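Local coordinates for uncharacterized protein C4B3.07 (Schizosaccharomyces pombe, PDB 3QTM) that directly inhibits Ofd1, probably thereby stabilising the N-terminal transcription factor domain of Sre1 in hypoxic gene control, and is required for correct translation termination, at residues S43-T48 / L77-E82; F69-S74 / F122-R127. All coordinates share one frame; numbering follows the deposited sequence.

How the contacts relate
Helix 67-82 is common to both contacts: its C-terminal part (77-82) meets helix 38-58 in contact 1, and its more N-terminal part (69-74) meets helix 119-142 in contact 2. The centres of the contacts are about 13 Å apart and lie on the same side of the chain's centre. They also touch directly, Leu78 CD2 of contact 1 packing 3.7 Å from Arg127 CB of contact 2. Leu78, whose CB points away from 43-48, packs instead against Arg127 and Glu131 of helix 119-142. Along the chain the four segments alternate. Both contacts join helices, and neither includes a ligand atom.

Contact 1 (S43-T48 / L77-E82); sequences SLVFGT and LLAVSE
Val45 has CG1 anti to the backbone N (chi1 160°) and Val80 has CG2 anti to its own carbonyl carbon, and these settings turn the two methyls onto each other. Val45 CG1 and Val80 CG2 come to 3.3 Å, closer than usual for methyl carbons, which marks this as a tight spot. The other branch of Val45 is used as well: CG2 lies 3.7 Å from Ala79 CB, while CG1 is 4.2 Å from that same Ala79 CB. The valine fork of helix 38-58 therefore meets two successive residues of helix 67-82, the Ala79 methyl receiving the CG2 branch. Phe46 adds a third contact at the flank, its ring atom CE1 reaching to 4.0 Å from Val80 CG2. The methyl approaches the ring obliquely, and the two side chains cross at about a right angle. Beyond this pair the ring packs on Arg90 and Leu91 of a loop, and Val80 packs on Tyr100 of helix 97-110.

The backbones are nearest at Val45 and Val80, whose CA atoms are 6.9 Å apart. The short helical axes approach to 9.3 Å and run at 149° between their N-to-C directions, the antiparallel arrangement of a helical hairpin formed by consecutive helices, as in TPR-like folds. Thr48 OG1 is satisfied within its own helix, donating to Leu44 O at 2.7 Å and joining Thr48 N, which reaches that oxygen from the opposite face of the carbonyl plane.

The closest side-chain contacts across the segments are all between carbons, so the contact rests on van der Waals packing and burial of apolar surface (174 Å² in all), with one crowded methyl pair, while the carboxylate of Glu82, which takes no part in the touching, pairs with Arg30 and Arg186.

Contact 2 (F69-S74 / F122-R127); sequences FHAAYS and FLALAR
Ser74 meets Ala124 along its whole short side chain. Its CB, directed toward helix 119-142, is 4.1 Å from Ala124 CB, and OG, anti to the backbone N (chi1 175°), stays close to the same methyl at 3.9 Å. That hydroxyl is also the polar tip of the contact. It hydrogen-bonds to the backbone carbonyl Ala104 O of helix 97-110, and it accepts a hydrogen from a water 2.9 Å from Ser74 OG. The same water donates to Ala124 O at 2.7 Å, so its two hydrogens are spent on the two helices and it bridges them.

One turn earlier, Ala71 completes the surface that receives Ala124. Ala124 CB lies 3.9 Å from the carbonyl oxygen Ala71 O and 4.4 Å from Ala71 CB. The CA atoms of Ala71 and Ala124 come to 5.7 Å, an approach that side chains of this size permit. Trp23 of helix 15-34 packs against Ala71, and Ala71 O also hydrogen-bonds to Ser75 OG.

This is close helix-helix packing between non-consecutive helices, with helix 97-110 touching both Ser74 and Leu125, consistent with a TPR-clan helical array. Small residues allow helices 67-82 and 119-142 to approach closely here, while direct apolar touching is supplemented by a buried hydroxyl and a bridging water that give polar atoms at the interface hydrogen-bonding partners.

Contact 1 (S43-T48 / L77-E82)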
loop_
_atom_site.group_PDB
_atom_site.type_symbol
_atom_site.label_atom_id
_atom_site.label_comp_id
_atom_site.label_asym_id
_atom_site.label_seq_id
_atom_site.Cartn_x
_atom_site.Cartn_y
_atom_site.Cartn_z
ATOM N N SER A 43 -0.034 11.120 -21.340
ATOM C CA SER A 43 0.674 10.964 -22.620
ATOM C C SER A 43 1.686 9.829 -22.569
ATOM O O SER A 43 1.748 8.993 -23.471
ATOM C CB SER A 43 1.403 12.258 -23.004
ATOM O OG SER A 43 0.486 13.318 -23.212
ATOM N N LEU A 44 2.487 9.794 -21.511
ATOM C CA LEU A 44 3.500 8.743 -21.389
ATOM C C LEU A 44 2.896 7.341 -21.250
ATOM O O LEU A 44 3.449 6.367 -21.766
ATOM C CB LEU A 44 4.451 9.039 -20.228
ATOM C CG LEU A 44 5.303 10.298 -20.464
ATOM C CD1 LEU A 44 6.018 10.792 -19.203
ATOM C CD2 LEU A 44 6.306 10.039 -21.572
ATOM N N VAL A 45 1.770 7.240 -20.545
ATOM C CA VAL A 45 1.107 5.962 -20.334
ATOM C C VAL A 45 0.543 5.420 -21.643
ATOM O O VAL A 45 0.773 4.266 -21.991
ATOM C CB VAL A 45 -0.023 6.096 -19.273
ATOM C CG1 VAL A 45 -1.003 4.960 -19.388
ATOM C CG2 VAL A 45 0.584 6.159 -17.890
ATOM N N PHE A 46 -0.189 6.255 -22.372
ATOM C CA PHE A 46 -0.703 5.855 -23.673
ATOM C C PHE A 46 0.448 5.533 -24.644
ATOM O O PHE A 46 0.319 4.659 -25.494
ATOM C CB PHE A 46 -1.590 6.958 -24.258
ATOM C CG PHE A 46 -3.020 6.915 -23.778
ATOM C CD1 PHE A 46 -3.730 5.727 -23.787
ATOM C CD2 PHE A 46 -3.660 8.071 -23.356
ATOM C CE1 PHE A 46 -5.056 5.677 -23.359
ATOM C CE2 PHE A 46 -4.990 8.043 -22.930
ATOM C CZ PHE A 46 -5.689 6.844 -22.926
ATOM N N GLY A 47 1.558 6.263 -24.526
ATOM C CA GLY A 47 2.731 6.026 -25.353
ATOM C C GLY A 47 3.292 4.646 -25.050
ATOM O O GLY A 47 3.655 3.904 -25.962
ATOM N N THR A 48 3.332 4.296 -23.764
ATOM C CA THR A 48 3.762 2.961 -23.343
ATOM C C THR A 48 2.932 1.877 -23.995
ATOM O O THR A 48 3.455 0.879 -24.511
ATOM C CB THR A 48 3.648 2.811 -21.820
ATOM O OG1 THR A 48 4.324 3.902 -21.198
ATOM C CG2 THR A 48 4.263 1.475 -21.342
ATOM N N LEU A 77 -1.746 -0.070 -18.562
ATOM C CA LEU A 77 -3.202 -0.210 -18.554
ATOM C C LEU A 77 -3.801 0.202 -17.200
ATOM O O LEU A 77 -4.809 0.913 -17.134
ATOM C CB LEU A 77 -3.625 -1.643 -18.944
ATOM C CG LEU A 77 -3.342 -2.027 -20.405
ATOM C CD1 LEU A 77 -3.345 -3.546 -20.609
ATOM C CD2 LEU A 77 -4.342 -1.353 -21.369
ATOM N N LEU A 78 -3.165 -0.223 -16.119
ATOM C CA LEU A 78 -3.687 0.091 -14.807
ATOM C C LEU A 78 -3.634 1.592 -14.588
ATOM O O LEU A 78 -4.511 2.171 -13.937
ATOM C CB LEU A 78 -2.875 -0.612 -13.716
ATOM C CG LEU A 78 -3.557 -0.625 -12.344
ATOM C CD1 LEU A 78 -4.940 -1.228 -12.499
ATOM C CD2 LEU A 78 -2.718 -1.384 -11.296
ATOM N N ALA A 79 -2.597 2.220 -15.135
ATOM C CA ALA A 79 -2.357 3.624 -14.883
ATOM C C ALA A 79 -3.417 4.443 -15.599
ATOM O O ALA A 79 -3.787 5.521 -15.133
ATOM C CB ALA A 79 -0.939 4.041 -15.326
ATOM N N VAL A 80 -3.908 3.925 -16.723
ATOM C CA VAL A 80 -4.977 4.600 -17.453
ATOM C C VAL A 80 -6.195 4.623 -16.541
ATOM O O VAL A 80 -6.860 5.653 -16.419
ATOM C CB VAL A 80 -5.323 3.916 -18.804
ATOM C CG1 VAL A 80 -6.600 4.523 -19.421
ATOM C CG2 VAL A 80 -4.156 4.040 -19.782
ATOM N N SER A 81 -6.453 3.499 -15.866
ATOM C CA SER A 81 -7.557 3.443 -14.910
ATOM C C SER A 81 -7.367 4.433 -13.753
ATOM O O SER A 81 -8.309 5.085 -13.349
ATOM C CB SER A 81 -7.802 2.012 -14.389
ATOM O OG SER A 81 -6.800 1.594 -13.474
ATOM N N GLU A 82 -6.146 4.553 -13.240
ATOM C CA GLU A 82 -5.869 5.454 -12.122
ATOM C C GLU A 82 -6.117 6.915 -12.511
ATOM O O GLU A 82 -6.591 7.715 -11.720
ATOM C CB GLU A 82 -4.420 5.299 -11.668
ATOM C CG GLU A 82 -4.013 6.251 -10.535
ATOM C CD GLU A 82 -2.551 6.086 -10.127
ATOM O OE1 GLU A 82 -1.824 5.341 -10.817
ATOM O OE2 GLU A 82 -2.120 6.693 -9.126
#

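Contact 2 (F69-S74 / F122-R127)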
loop_
_atom_site.group_PDB
_atom_site.type_symbol
_atom_site.label_atom_id
_atom_site.label_comp_id
_atom_site.label_asym_id
_atom_site.label_seq_id
_atom_site.Cartn_x
_atom_site.Cartn_y
_atom_site.Cartn_z
ATOM N N PHE A 69 7.819 -7.864 -20.085
ATOM C CA PHE A 69 7.055 -7.165 -21.113
ATOM C C PHE A 69 5.581 -7.044 -20.709
ATOM O O PHE A 69 4.999 -5.955 -20.751
ATOM C CB PHE A 69 7.168 -7.845 -22.481
ATOM C CG PHE A 69 6.115 -7.366 -23.477
ATOM C CD1 PHE A 69 6.308 -6.212 -24.211
ATOM C CD2 PHE A 69 4.935 -8.064 -23.653
ATOM C CE1 PHE A 69 5.344 -5.760 -25.102
ATOM C CE2 PHE A 69 3.961 -7.620 -24.551
ATOM C CZ PHE A 69 4.163 -6.465 -25.267
ATOM N N HIS A 70 4.972 -8.157 -20.314
ATOM C CA HIS A 70 3.546 -8.121 -19.969
ATOM C C HIS A 70 3.310 -7.313 -18.687
ATOM O O HIS A 70 2.255 -6.699 -18.528
ATOM C CB HIS A 70 2.968 -9.530 -19.822
ATOM C CG HIS A 70 3.171 -10.391 -21.026
ATOM N ND1 HIS A 70 2.341 -10.340 -22.126
ATOM C CD2 HIS A 70 4.114 -11.324 -21.307
ATOM C CE1 HIS A 70 2.771 -11.194 -23.036
ATOM N NE2 HIS A 70 3.838 -11.810 -22.560
ATOM N N ALA A 71 4.296 -7.320 -17.783
ATOM C CA ALA A 71 4.221 -6.537 -16.556
ATOM C C ALA A 71 4.169 -5.043 -16.857
ATOM O O ALA A 71 3.379 -4.329 -16.258
ATOM C CB ALA A 71 5.394 -6.855 -15.642
ATOM N N ALA A 72 5.021 -4.567 -17.773
ATOM C CA ALA A 72 5.034 -3.148 -18.121
ATOM C C ALA A 72 3.736 -2.751 -18.814
ATOM O O ALA A 72 3.182 -1.688 -18.563
ATOM C CB ALA A 72 6.215 -2.821 -19.015
ATOM N N TYR A 73 3.273 -3.607 -19.717
ATOM C CA TYR A 73 2.065 -3.347 -20.467
ATOM C C TYR A 73 0.859 -3.319 -19.493
ATOM O O TYR A 73 0.009 -2.426 -19.548
ATOM C CB TYR A 73 1.908 -4.444 -21.515
ATOM C CG TYR A 73 0.928 -4.159 -22.613
ATOM C CD1 TYR A 73 0.913 -4.937 -23.762
ATOM C CD2 TYR A 73 0.022 -3.100 -22.515
ATOM C CE1 TYR A 73 0.002 -4.688 -24.783
ATOM C CE2 TYR A 73 -0.894 -2.837 -23.534
ATOM C CZ TYR A 73 -0.901 -3.646 -24.667
ATOM O OH TYR A 73 -1.802 -3.408 -25.690
ATOM N N SER A 74 0.799 -4.295 -18.594
ATOM C CA SER A 74 -0.253 -4.327 -17.583
ATOM C C SER A 74 -0.231 -3.058 -16.736
ATOM O O SER A 74 -1.273 -2.482 -16.475
ATOM C CB SER A 74 -0.095 -5.546 -16.679
ATOM O OG SER A 74 -1.044 -5.513 -15.636
ATOM N N PHE A 122 4.385 -10.261 -10.882
ATOM C CA PHE A 122 3.648 -10.547 -9.655
ATOM C C PHE A 122 3.136 -9.252 -9.048
ATOM O O PHE A 122 2.014 -9.200 -8.544
ATOM C CB PHE A 122 4.509 -11.323 -8.653
ATOM C CG PHE A 122 4.600 -12.809 -8.948
ATOM C CD1 PHE A 122 4.198 -13.313 -10.179
ATOM C CD2 PHE A 122 5.120 -13.686 -8.006
ATOM C CE1 PHE A 122 4.283 -14.667 -10.454
ATOM C CE2 PHE A 122 5.222 -15.046 -8.271
ATOM C CZ PHE A 122 4.799 -15.540 -9.499
ATOM N N LEU A 123 3.951 -8.203 -9.127
ATOM C CA LEU A 123 3.565 -6.910 -8.580
ATOM C C LEU A 123 2.421 -6.311 -9.397
ATOM O O LEU A 123 1.456 -5.808 -8.825
ATOM C CB LEU A 123 4.761 -5.948 -8.495
ATOM C CG LEU A 123 4.526 -4.503 -8.009
ATOM C CD1 LEU A 123 4.032 -4.447 -6.564
ATOM C CD2 LEU A 123 5.790 -3.649 -8.157
ATOM N N ALA A 124 2.525 -6.381 -10.723
ATOM C CA ALA A 124 1.473 -5.884 -11.617
ATOM C C ALA A 124 0.148 -6.606 -11.385
ATOM O O ALA A 124 -0.923 -5.993 -11.403
ATOM C CB ALA A 124 1.892 -6.044 -13.082
ATOM N N LEU A 125 0.231 -7.920 -11.192
ATOM C CA LEU A 125 -0.948 -8.729 -10.919
ATOM C C LEU A 125 -1.594 -8.297 -9.605
ATOM O O LEU A 125 -2.794 -8.037 -9.557
ATOM C CB LEU A 125 -0.579 -10.212 -10.827
ATOM C CG LEU A 125 -0.390 -10.955 -12.141
ATOM C CD1 LEU A 125 0.442 -12.229 -11.911
ATOM C CD2 LEU A 125 -1.756 -11.274 -12.769
ATOM N N ALA A 126 -0.798 -8.224 -8.541
ATOM C CA ALA A 126 -1.330 -7.836 -7.239
ATOM C C ALA A 126 -1.987 -6.454 -7.290
ATOM O O ALA A 126 -3.110 -6.276 -6.794
ATOM C CB ALA A 126 -0.240 -7.866 -6.195
ATOM N N ARG A 127 -1.283 -5.488 -7.890
ATOM C CA ARG A 127 -1.798 -4.124 -8.026
ATOM C C ARG A 127 -3.151 -4.092 -8.738
ATOM O O ARG A 127 -4.077 -3.422 -8.295
ATOM C CB ARG A 127 -0.777 -3.233 -8.743
ATOM C CG ARG A 127 0.468 -2.974 -7.891
ATOM C CD ARG A 127 1.596 -2.273 -8.657
ATOM N NE ARG A 127 1.108 -1.249 -9.588
ATOM C CZ ARG A 127 0.682 -0.052 -9.212
ATOM N NH1 ARG A 127 0.674 0.257 -7.930
ATOM N NH2 ARG A 127 0.270 0.833 -10.107
HETATM O O HOH W 1 -1.068 -3.947 -13.219
#